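Local coordinates for capsid (Human calicivirus NLV/Boxer/2001/US, PDB 4RDL), which forms the protruding domain of a norovirus capsid protein, which binds the Lewis y histo-blood group tetrasaccharide and probably attaches the virus to host cells, at residues A[174-185]-A[221-230]; A[99-110]-A[189-200]. All blocks are in the same frame, centred on the assembly; numbering follows the deposited sequence.

Contact 1: residues A[174-185]-A[221-230]; sequences WVSNRTGATLNL and FPTVSNPKVP. With GAL (beta-D-galactopyranose), chain C; FUC (alpha-L-fucopyranose), chain B.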
loop_
_atom_site.group_PDB
_atom_site.type_symbol
_atom_site.label_atom_id
_atom_site.label_comp_id
_atom_site.label_asym_id
_atom_site.label_seq_id
_atom_site.Cartn_x
_atom_site.Cartn_y
_atom_site.Cartn_z
ATOM N N TRP A 174 -2.002 6.630 -13.780
ATOM C CA TRP A 174 -1.018 6.364 -14.816
ATOM C C TRP A 174 -0.215 7.630 -15.125
ATOM O O TRP A 174 -0.544 8.722 -14.638
ATOM C CB TRP A 174 -1.663 5.746 -16.074
ATOM C CG TRP A 174 -2.645 6.620 -16.825
ATOM C CD1 TRP A 174 -3.916 6.956 -16.442
ATOM C CD2 TRP A 174 -2.442 7.214 -18.112
ATOM N NE1 TRP A 174 -4.504 7.751 -17.403
ATOM C CE2 TRP A 174 -3.623 7.915 -18.445
ATOM C CE3 TRP A 174 -1.373 7.226 -19.018
ATOM C CZ2 TRP A 174 -3.766 8.622 -19.640
ATOM C CZ3 TRP A 174 -1.520 7.918 -20.209
ATOM C CH2 TRP A 174 -2.705 8.615 -20.505
ATOM N N VAL A 175 0.853 7.468 -15.903
ATOM C CA VAL A 175 1.784 8.541 -16.212
ATOM C C VAL A 175 2.055 8.540 -17.710
ATOM O O VAL A 175 2.160 7.475 -18.324
ATOM C CB VAL A 175 3.126 8.351 -15.450
ATOM C CG1 VAL A 175 4.130 9.441 -15.826
ATOM C CG2 VAL A 175 2.891 8.320 -13.943
ATOM N N SER A 176 2.142 9.727 -18.294
ATOM C CA SER A 176 2.588 9.849 -19.677
ATOM C C SER A 176 3.616 10.971 -19.822
ATOM O O SER A 176 3.807 11.781 -18.904
ATOM C CB SER A 176 1.404 10.085 -20.619
ATOM O OG SER A 176 0.755 11.298 -20.298
ATOM N N ASN A 177 4.287 11.012 -20.969
ATOM C CA ASN A 177 5.291 12.041 -21.202
ATOM C C ASN A 177 4.688 13.423 -21.397
ATOM O O ASN A 177 3.552 13.577 -21.858
ATOM C CB ASN A 177 6.161 11.689 -22.410
ATOM C CG ASN A 177 5.388 11.728 -23.715
ATOM O OD1 ASN A 177 4.518 10.894 -23.951
ATOM N ND2 ASN A 177 5.718 12.688 -24.579
ATOM N N ARG A 178 5.464 14.432 -21.027
ATOM C CA ARG A 178 5.177 15.810 -21.391
ATOM C C ARG A 178 5.384 15.963 -22.889
ATOM O O ARG A 178 6.360 15.451 -23.436
ATOM C CB ARG A 178 6.145 16.725 -20.644
ATOM C CG ARG A 178 6.140 18.159 -21.086
ATOM C CD ARG A 178 7.219 18.925 -20.355
ATOM N NE ARG A 178 7.159 20.342 -20.685
ATOM C CZ ARG A 178 7.889 21.281 -20.099
ATOM N NH1 ARG A 178 8.747 20.954 -19.143
ATOM N NH2 ARG A 178 7.755 22.549 -20.470
ATOM N N THR A 179 4.466 16.654 -23.551
ATOM C CA THR A 179 4.634 16.930 -24.970
ATOM C C THR A 179 6.015 17.511 -25.243
ATOM O O THR A 179 6.444 18.452 -24.581
ATOM C CB THR A 179 3.571 17.909 -25.482
ATOM O OG1 THR A 179 2.272 17.335 -25.301
ATOM C CG2 THR A 179 3.791 18.205 -26.965
ATOM N N GLY A 180 6.710 16.942 -26.225
ATOM C CA GLY A 180 8.026 17.425 -26.602
ATOM C C GLY A 180 9.165 16.798 -25.819
ATOM O O GLY A 180 10.329 17.092 -26.083
ATOM N N ALA A 181 8.838 15.937 -24.860
ATOM C CA ALA A 181 9.856 15.297 -24.037
ATOM C C ALA A 181 9.648 13.792 -23.978
ATOM O O ALA A 181 8.554 13.297 -24.247
ATOM C CB ALA A 181 9.839 15.882 -22.625
ATOM N N THR A 182 10.700 13.059 -23.627
ATOM C CA THR A 182 10.548 11.637 -23.339
ATOM C C THR A 182 10.191 11.477 -21.865
ATOM O O THR A 182 10.442 12.375 -21.055
ATOM C CB THR A 182 11.828 10.852 -23.633
ATOM O OG1 THR A 182 12.894 11.349 -22.816
ATOM C CG2 THR A 182 12.206 10.996 -25.096
ATOM N N LEU A 183 9.594 10.343 -21.523
ATOM C CA LEU A 183 9.292 10.046 -20.129
ATOM C C LEU A 183 10.556 9.564 -19.433
ATOM O O LEU A 183 11.111 8.516 -19.781
ATOM C CB LEU A 183 8.179 9.003 -20.025
ATOM C CG LEU A 183 7.742 8.622 -18.607
ATOM C CD1 LEU A 183 7.278 9.850 -17.811
ATOM C CD2 LEU A 183 6.643 7.571 -18.659
ATOM N N ASN A 184 11.023 10.349 -18.469
ATOM C CA ASN A 184 12.270 10.064 -17.766
ATOM C C ASN A 184 11.988 9.723 -16.309
ATOM O O ASN A 184 11.691 10.604 -15.496
ATOM C CB ASN A 184 13.207 11.272 -17.868
ATOM C CG ASN A 184 14.502 11.083 -17.102
ATOM O OD1 ASN A 184 14.777 10.009 -16.573
ATOM N ND2 ASN A 184 15.313 12.136 -17.048
ATOM N N LEU A 185 12.071 8.436 -15.985
ATOM C CA LEU A 185 11.741 7.962 -14.645
ATOM C C LEU A 185 12.822 8.271 -13.604
ATOM O O LEU A 185 12.658 7.950 -12.421
ATOM C CB LEU A 185 11.407 6.468 -14.673
ATOM C CG LEU A 185 10.266 6.084 -15.619
ATOM C CD1 LEU A 185 9.928 4.607 -15.447
ATOM C CD2 LEU A 185 9.033 6.951 -15.379
ATOM N N PHE A 221 4.055 -1.146 -14.458
ATOM C CA PHE A 221 3.128 -0.097 -14.057
ATOM C C PHE A 221 2.885 0.765 -15.291
ATOM O O PHE A 221 3.757 0.870 -16.152
ATOM C CB PHE A 221 3.761 0.736 -12.935
ATOM C CG PHE A 221 2.914 1.894 -12.481
ATOM C CD1 PHE A 221 2.016 1.749 -11.435
ATOM C CD2 PHE A 221 3.026 3.125 -13.097
ATOM C CE1 PHE A 221 1.232 2.816 -11.027
ATOM C CE2 PHE A 221 2.255 4.196 -12.694
ATOM C CZ PHE A 221 1.352 4.040 -11.659
ATOM N N PRO A 222 1.695 1.377 -15.396
ATOM C CA PRO A 222 1.378 2.186 -16.585
ATOM C C PRO A 222 2.069 3.562 -16.625
ATOM O O PRO A 222 1.404 4.604 -16.715
ATOM C CB PRO A 222 -0.147 2.344 -16.502
ATOM C CG PRO A 222 -0.426 2.275 -15.030
ATOM C CD PRO A 222 0.518 1.196 -14.529
ATOM N N THR A 223 3.396 3.549 -16.545
ATOM C CA THR A 223 4.209 4.669 -16.999
ATOM C C THR A 223 4.342 4.465 -18.510
ATOM O O THR A 223 5.238 3.753 -18.997
ATOM C CB THR A 223 5.590 4.705 -16.304
ATOM O OG1 THR A 223 6.024 3.368 -16.045
ATOM C CG2 THR A 223 5.525 5.475 -14.967
ATOM N N VAL A 224 3.403 5.043 -19.249
ATOM C CA VAL A 224 3.256 4.736 -20.667
ATOM C C VAL A 224 4.479 5.195 -21.455
ATOM O O VAL A 224 4.941 6.327 -21.299
ATOM C CB VAL A 224 1.943 5.331 -21.207
ATOM C CG1 VAL A 224 1.829 5.161 -22.718
ATOM C CG2 VAL A 224 0.759 4.681 -20.499
ATOM N N SER A 225 4.986 4.284 -22.291
ATOM C CA SER A 225 6.255 4.387 -23.039
ATOM C C SER A 225 7.476 3.809 -22.308
ATOM O O SER A 225 8.515 3.560 -22.925
ATOM C CB SER A 225 6.543 5.797 -23.588
ATOM O OG SER A 225 7.170 6.630 -22.624
ATOM N N ASN A 226 7.343 3.581 -21.001
ATOM C CA ASN A 226 8.380 2.898 -20.229
ATOM C C ASN A 226 7.764 2.276 -18.986
ATOM O O ASN A 226 7.927 2.792 -17.878
ATOM C CB ASN A 226 9.499 3.858 -19.829
ATOM C CG ASN A 226 10.758 3.129 -19.392
ATOM O OD1 ASN A 226 10.706 1.963 -19.004
ATOM N ND2 ASN A 226 11.894 3.810 -19.459
ATOM N N PRO A 227 7.036 1.167 -19.172
ATOM C CA PRO A 227 6.183 0.619 -18.113
ATOM C C PRO A 227 6.943 -0.259 -17.121
ATOM O O PRO A 227 6.460 -1.315 -16.715
ATOM C CB PRO A 227 5.148 -0.196 -18.891
ATOM C CG PRO A 227 5.895 -0.649 -20.113
ATOM C CD PRO A 227 6.809 0.506 -20.470
ATOM N N LYS A 228 8.122 0.200 -16.720
ATOM C CA LYS A 228 8.926 -0.513 -15.740
ATOM C C LYS A 228 9.470 0.519 -14.761
ATOM O O LYS A 228 10.418 1.238 -15.071
ATOM C CB LYS A 228 10.063 -1.282 -16.432
ATOM C CG LYS A 228 10.951 -2.104 -15.487
ATOM C CD LYS A 228 12.049 -2.864 -16.238
ATOM C CE LYS A 228 11.473 -3.967 -17.114
ATOM N NZ LYS A 228 11.097 -5.189 -16.340
ATOM N N VAL A 229 8.845 0.610 -13.589
ATOM C CA VAL A 229 9.216 1.622 -12.605
ATOM C C VAL A 229 10.322 1.109 -11.691
ATOM O O VAL A 229 10.150 0.100 -11.011
ATOM C CB VAL A 229 8.009 2.047 -11.746
ATOM C CG1 VAL A 229 8.454 2.959 -10.592
ATOM C CG2 VAL A 229 6.954 2.729 -12.613
ATOM N N PRO A 230 11.478 1.791 -11.702
ATOM C CA PRO A 230 12.613 1.418 -10.851
ATOM C C PRO A 230 12.569 2.165 -9.518
ATOM O O PRO A 230 12.188 3.337 -9.484
ATOM C CB PRO A 230 13.806 1.900 -11.667
ATOM C CG PRO A 230 13.284 3.168 -12.315
ATOM C CD PRO A 230 11.810 2.908 -12.608
HETATM C C1 GAL C . -1.391 13.092 -24.888
HETATM C C2 GAL C . -1.599 12.864 -23.407
HETATM C C3 GAL C . -0.807 13.810 -22.582
HETATM C C4 GAL C . 0.569 13.814 -22.944
HETATM C C5 GAL C . 0.707 14.109 -24.403
HETATM C C6 GAL C . 2.080 14.104 -24.900
HETATM O O2 GAL C . -2.988 12.999 -23.120
HETATM O O3 GAL C . -0.991 13.512 -21.184
HETATM O O4 GAL C . 1.173 12.521 -22.620
HETATM O O5 GAL C . -0.052 13.111 -25.206
HETATM O O6 GAL C . 2.255 14.502 -26.178
HETATM C C1 FUC B . 0.047 9.528 -27.326
HETATM C C2 FUC B . 1.543 9.359 -27.336
HETATM C C3 FUC B . 2.131 10.010 -26.151
HETATM C C4 FUC B . 1.573 9.510 -24.928
HETATM C C5 FUC B . 0.091 9.595 -24.919
HETATM C C6 FUC B . -0.468 8.923 -23.770
HETATM O O2 FUC B . 2.082 9.914 -28.530
HETATM O O3 FUC B . 3.570 9.863 -26.168
HETATM O O4 FUC B . 1.963 8.134 -24.717
HETATM O O5 FUC B . -0.510 9.000 -26.158
HETATM O O HOH W 1 3.785 8.521 -22.604
HETATM O O HOH W 2 9.169 8.353 -23.439
HETATM O O HOH W 3 11.604 6.503 -21.524
#

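Contact 2: residues A[99-110]-A[189-200]; sequences FDSPAPLGFPDF and PNYGSNLTQASQ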
loop_
_atom_site.group_PDB
_atom_site.type_symbol
_atom_site.label_atom_id
_atom_site.label_comp_id
_atom_site.label_asym_id
_atom_site.label_seq_id
_atom_site.Cartn_x
_atom_site.Cartn_y
_atom_site.Cartn_z
ATOM N N PHE A 99 7.909 24.374 2.769
ATOM C CA PHE A 99 9.328 24.691 2.883
ATOM C C PHE A 99 10.091 23.832 3.903
ATOM O O PHE A 99 11.186 24.212 4.310
ATOM C CB PHE A 99 9.528 26.188 3.181
ATOM C CG PHE A 99 8.851 27.101 2.190
ATOM C CD1 PHE A 99 7.637 27.697 2.493
ATOM C CD2 PHE A 99 9.428 27.355 0.956
ATOM C CE1 PHE A 99 7.006 28.534 1.578
ATOM C CE2 PHE A 99 8.809 28.186 0.041
ATOM C CZ PHE A 99 7.594 28.779 0.355
ATOM N N ASP A 100 9.540 22.677 4.288
ATOM C CA ASP A 100 10.123 21.859 5.369
ATOM C C ASP A 100 10.455 20.393 5.042
ATOM O O ASP A 100 11.230 19.754 5.761
ATOM C CB ASP A 100 9.244 21.918 6.616
ATOM C CG ASP A 100 9.733 22.940 7.620
ATOM O OD1 ASP A 100 9.122 23.052 8.706
ATOM O OD2 ASP A 100 10.740 23.623 7.327
ATOM N N SER A 101 9.817 19.848 4.012
ATOM C CA SER A 101 10.283 18.643 3.320
ATOM C C SER A 101 9.922 18.925 1.868
ATOM O O SER A 101 9.211 19.889 1.610
ATOM C CB SER A 101 9.632 17.363 3.858
ATOM O OG SER A 101 8.272 17.251 3.484
ATOM N N PRO A 102 10.428 18.132 0.902
ATOM C CA PRO A 102 10.268 18.644 -0.468
ATOM C C PRO A 102 8.809 18.787 -0.890
ATOM O O PRO A 102 8.493 19.659 -1.695
ATOM C CB PRO A 102 10.973 17.587 -1.322
ATOM C CG PRO A 102 11.937 16.931 -0.389
ATOM C CD PRO A 102 11.256 16.916 0.944
ATOM N N ALA A 103 7.942 17.936 -0.350
ATOM C CA ALA A 103 6.523 17.958 -0.655
ATOM C C ALA A 103 5.872 17.110 0.418
ATOM O O ALA A 103 6.574 16.507 1.233
ATOM C CB ALA A 103 6.268 17.357 -2.051
ATOM N N PRO A 104 4.531 17.065 0.452
ATOM C CA PRO A 104 3.905 16.178 1.439
ATOM C C PRO A 104 4.412 14.739 1.307
ATOM O O PRO A 104 4.771 14.294 0.207
ATOM C CB PRO A 104 2.425 16.253 1.071
ATOM C CG PRO A 104 2.270 17.615 0.449
ATOM C CD PRO A 104 3.539 17.824 -0.331
ATOM N N LEU A 105 4.434 14.004 2.414
ATOM C CA LEU A 105 4.924 12.632 2.367
ATOM C C LEU A 105 4.104 11.784 1.395
ATOM O O LEU A 105 2.877 11.918 1.321
ATOM C CB LEU A 105 4.929 12.004 3.760
ATOM C CG LEU A 105 5.730 12.791 4.796
ATOM C CD1 LEU A 105 5.781 12.027 6.118
ATOM C CD2 LEU A 105 7.144 13.064 4.282
ATOM N N GLY A 106 4.785 10.924 0.639
ATOM C CA GLY A 106 4.132 10.056 -0.335
ATOM C C GLY A 106 3.931 10.683 -1.712
ATOM O O GLY A 106 3.610 9.989 -2.671
ATOM N N PHE A 107 4.118 11.995 -1.819
ATOM C CA PHE A 107 3.881 12.708 -3.071
ATOM C C PHE A 107 4.645 12.035 -4.224
ATOM O O PHE A 107 5.803 11.673 -4.063
ATOM C CB PHE A 107 4.333 14.165 -2.917
ATOM C CG PHE A 107 3.799 15.090 -3.979
ATOM C CD1 PHE A 107 2.602 15.780 -3.790
ATOM C CD2 PHE A 107 4.495 15.290 -5.158
ATOM C CE1 PHE A 107 2.110 16.638 -4.766
ATOM C CE2 PHE A 107 4.013 16.152 -6.139
ATOM C CZ PHE A 107 2.821 16.829 -5.943
ATOM N N PRO A 108 4.001 11.866 -5.393
ATOM C CA PRO A 108 4.698 11.232 -6.524
ATOM C C PRO A 108 6.048 11.889 -6.818
ATOM O O PRO A 108 6.149 13.125 -6.832
ATOM C CB PRO A 108 3.740 11.466 -7.698
ATOM C CG PRO A 108 2.397 11.539 -7.069
ATOM C CD PRO A 108 2.629 12.270 -5.755
ATOM N N ASP A 109 7.078 11.077 -7.063
ATOM C CA ASP A 109 8.398 11.623 -7.394
ATOM C C ASP A 109 8.770 11.433 -8.867
ATOM O O ASP A 109 9.941 11.299 -9.221
ATOM C CB ASP A 109 9.493 11.122 -6.434
ATOM C CG ASP A 109 9.831 9.650 -6.616
ATOM O OD1 ASP A 109 9.135 8.949 -7.377
ATOM O OD2 ASP A 109 10.806 9.189 -5.969
ATOM N N PHE A 110 7.756 11.460 -9.722
ATOM C CA PHE A 110 7.954 11.446 -11.164
ATOM C C PHE A 110 7.952 12.875 -11.681
ATOM O O PHE A 110 6.960 13.600 -11.530
ATOM C CB PHE A 110 6.877 10.599 -11.845
ATOM C CG PHE A 110 6.871 9.175 -11.373
ATOM C CD1 PHE A 110 7.859 8.299 -11.786
ATOM C CD2 PHE A 110 5.921 8.730 -10.471
ATOM C CE1 PHE A 110 7.880 6.990 -11.322
ATOM C CE2 PHE A 110 5.939 7.424 -9.999
ATOM C CZ PHE A 110 6.921 6.556 -10.425
ATOM N N PRO A 189 11.485 15.830 -9.675
ATOM C CA PRO A 189 10.516 16.928 -9.810
ATOM C C PRO A 189 11.094 18.239 -9.281
ATOM O O PRO A 189 11.820 18.233 -8.286
ATOM C CB PRO A 189 9.338 16.470 -8.934
ATOM C CG PRO A 189 9.476 14.965 -8.877
ATOM C CD PRO A 189 10.963 14.720 -8.861
ATOM N N ASN A 190 10.762 19.351 -9.934
ATOM C CA ASN A 190 11.177 20.671 -9.469
ATOM C C ASN A 190 10.212 21.180 -8.395
ATOM O O ASN A 190 9.398 22.076 -8.636
ATOM C CB ASN A 190 11.250 21.641 -10.647
ATOM C CG ASN A 190 11.944 22.928 -10.293
ATOM O OD1 ASN A 190 12.857 22.946 -9.473
ATOM N ND2 ASN A 190 11.512 24.023 -10.910
ATOM N N TYR A 191 10.311 20.600 -7.202
ATOM C CA TYR A 191 9.319 20.815 -6.149
ATOM C C TYR A 191 9.134 22.268 -5.721
ATOM O O TYR A 191 8.031 22.672 -5.352
ATOM C CB TYR A 191 9.685 20.009 -4.907
ATOM C CG TYR A 191 9.732 18.509 -5.087
ATOM C CD1 TYR A 191 8.575 17.737 -4.997
ATOM C CD2 TYR A 191 10.942 17.861 -5.286
ATOM C CE1 TYR A 191 8.623 16.360 -5.137
ATOM C CE2 TYR A 191 10.999 16.491 -5.426
ATOM C CZ TYR A 191 9.844 15.746 -5.348
ATOM O OH TYR A 191 9.929 14.386 -5.478
ATOM N N GLY A 192 10.226 23.035 -5.730
ATOM C CA GLY A 192 10.205 24.416 -5.279
ATOM C C GLY A 192 9.988 25.432 -6.383
ATOM O O GLY A 192 10.212 26.630 -6.185
ATOM N N SER A 193 9.542 24.967 -7.547
ATOM C CA SER A 193 9.236 25.870 -8.653
ATOM C C SER A 193 10.454 26.757 -8.956
ATOM O O SER A 193 11.591 26.277 -8.930
ATOM C CB SER A 193 7.985 26.696 -8.323
ATOM O OG SER A 193 7.620 27.564 -9.382
ATOM N N ASN A 194 10.235 28.041 -9.235
ATOM C CA ASN A 194 11.362 28.953 -9.470
ATOM C C ASN A 194 11.781 29.723 -8.220
ATOM O O ASN A 194 12.648 30.604 -8.284
ATOM C CB ASN A 194 11.059 29.940 -10.604
ATOM C CG ASN A 194 10.836 29.249 -11.940
ATOM O OD1 ASN A 194 11.317 28.139 -12.170
ATOM N ND2 ASN A 194 10.098 29.906 -12.829
ATOM N N LEU A 195 11.183 29.383 -7.081
ATOM C CA LEU A 195 11.413 30.135 -5.846
ATOM C C LEU A 195 12.646 29.662 -5.089
ATOM O O LEU A 195 13.481 30.466 -4.671
ATOM C CB LEU A 195 10.188 30.073 -4.930
ATOM C CG LEU A 195 10.346 30.771 -3.574
ATOM C CD1 LEU A 195 10.607 32.273 -3.750
ATOM C CD2 LEU A 195 9.119 30.537 -2.701
ATOM N N THR A 196 12.756 28.354 -4.906
ATOM C CA THR A 196 13.841 27.811 -4.105
ATOM C C THR A 196 14.085 26.349 -4.439
ATOM O O THR A 196 13.202 25.661 -4.953
ATOM C CB THR A 196 13.515 27.929 -2.610
ATOM O OG1 THR A 196 14.643 27.510 -1.835
ATOM C CG2 THR A 196 12.308 27.069 -2.259
ATOM N N GLN A 197 15.289 25.868 -4.164
ATOM C CA GLN A 197 15.512 24.434 -4.200
ATOM C C GLN A 197 14.841 23.858 -2.965
ATOM O O GLN A 197 15.064 24.332 -1.849
ATOM C CB GLN A 197 16.998 24.090 -4.196
ATOM C CG GLN A 197 17.260 22.597 -4.316
ATOM C CD GLN A 197 18.733 22.251 -4.244
ATOM O OE1 GLN A 197 19.250 21.511 -5.081
ATOM N NE2 GLN A 197 19.416 22.781 -3.236
ATOM N N ALA A 198 14.005 22.846 -3.165
ATOM C CA ALA A 198 13.264 22.271 -2.058
ATOM C C ALA A 198 14.231 21.813 -0.982
ATOM O O ALA A 198 15.289 21.255 -1.271
ATOM C CB ALA A 198 12.402 21.114 -2.531
ATOM N N SER A 199 13.878 22.069 0.271
ATOM C CA SER A 199 14.718 21.622 1.368
ATOM C C SER A 199 14.503 20.134 1.645
ATOM O O SER A 199 13.476 19.558 1.275
ATOM C CB SER A 199 14.474 22.462 2.625
ATOM O OG SER A 199 13.091 22.644 2.862
ATOM N N GLN A 200 15.497 19.515 2.267
ATOM C CA GLN A 200 15.395 18.124 2.690
ATOM C C GLN A 200 15.209 17.129 1.545
ATOM O O GLN A 200 14.599 16.075 1.722
ATOM C CB GLN A 200 14.276 17.969 3.724
ATOM C CG GLN A 200 14.527 18.770 4.992
ATOM C CD GLN A 200 15.848 18.410 5.647
ATOM O OE1 GLN A 200 16.173 17.234 5.814
ATOM N NE2 GLN A 200 16.623 19.425 6.014
HETATM O O HOH W 4 8.103 13.089 -4.030
#

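Contact 1: residues A[174-185]-A[221-230]
The six-membered part of the Trp-174 indole meets Val-224 at a slant: CE3 of Trp-174 lies 3.6 Å from CG2 of Val-224. The indole CG sits between the backbone N and the carbonyl carbon (chi1 65°), which brings the ring beside Val-224 and the fucose. The ring edge then meets the fucose methyl in plane, with CZ3 of Trp-174 3.8 Å from FUC C6. Behind it, the backbones form a single bridge between Val-175 and Thr-223. Val-175 N donates to Pro-222 O in a nearly straight bond (169°), and Val-224 N returns one to Val-175 O. The side chains of Val-175 and Thr-223 lie alongside each other, pointing the same way. CG2 of Thr-223 also meets CD2 of Leu-185 at 3.8 Å. Leu-183 crosses Thr-223 at about a right angle. Thr-223 OG1 donates to Asn-226 O within its own turn, from above the carbonyl plane.

Polar atoms at the sugar end are closely engaged. Asn-177 OD1 accepts from FUC O3 at 2.6 Å, while ND2 of Asn-177 bonds to Ala-181 O at 2.9 Å and more weakly to Arg-178 O. Together these bonds help hold the amide's orientation. Galactose O4 donates to Asn-177 O and lies 2.7 Å from Ser-176 OG. One water accepts from Asn-177 N, donates to Val-224 O and binds fucose O4. It therefore ties both segments to the sugar. Asp-114 also binds the galactose, and Gly-130 N of the second subunit binds the fucose. The contact thus builds one wall of the Lewis y pocket at the dimer interface, the histo-blood group antigen site of the norovirus P domain.

Contact 2: residues A[99-110]-A[189-200]
Tyr-191 is sandwiched between two prolines. CB of Pro-102 lies over one ring face in a CH-pi contact, 4.1 Å from the centroid of the Tyr-191 ring and 15° off the normal. CB of Pro-189, in the same segment as the tyrosine, lies over the opposite face, offset toward the rim. The tyrosine CG is anti to its carbonyl carbon (chi1 -61°), and chi2 of -84° turns the ring so that its flat sides meet these prolines. Along the ring, CD1 of Tyr-191 touches CB of Ala-103 at 3.8 Å. CD2 of Phe-107 comes up to the tyrosine edge, near its plane.

The phenol oxygen reaches the far end of segment 99-110. Tyr-191 OH packs 3.4 Å from CB of Asp-109 and shares a water with Phe-107 O. The carboxylate of Asp-109 leads away from this contact. It forms a salt bridge with Arg-28 and accepts from the backbone N of Gln-49 and Asn-50. Pro-189 rests its CD on Asp-109 O at 3.6 Å.

At the other end, the Pro-102 ring packs on Ala-198, CB to CB 4.0 Å. Phe-99 and Leu-195 cross at about a right angle. The CD2 methyl of Leu-195 meets the phenyl edge 3.6 Å from CE2 of Phe-99. His-148 packs edge-to-face with the same phenyl. Gln-200 is bent at its second torsion; CG touches Asp-100 O, and the amide turns away.

No clear direct hydrogen bond joins the two segments, although Ser-199 OG stands 2.9 Å from Phe-99 O. Cohesion across the contact therefore comes mainly from proline, aromatic and aliphatic surfaces, with water serving the buried tyrosine hydroxyl and the aspartate charge answered by Arg-28.

Overall arrangement
From the N terminus, the chain first passes through 99-110, a loop between strands 83-89 and 113-121. It then runs to strand 167-177, whose end opens contact 1 at 174-185. Next comes 189-200, which returns to 99-110 and closes contact 2. After strand 213-220, segment 221-230 returns to 174-185 and closes contact 1. The segments alternate, so the two closures cross. Contact 1 ties strand 167-177, and the loop after it, to the connection between strands 213-220 and 228-231 and to the start of the latter. Contact 2 joins two long connections. The centres of contacts 1 and 2 are about 20 Å apart, yet the contacts meet at Phe-110, which packs against both Leu-185 and Val-229.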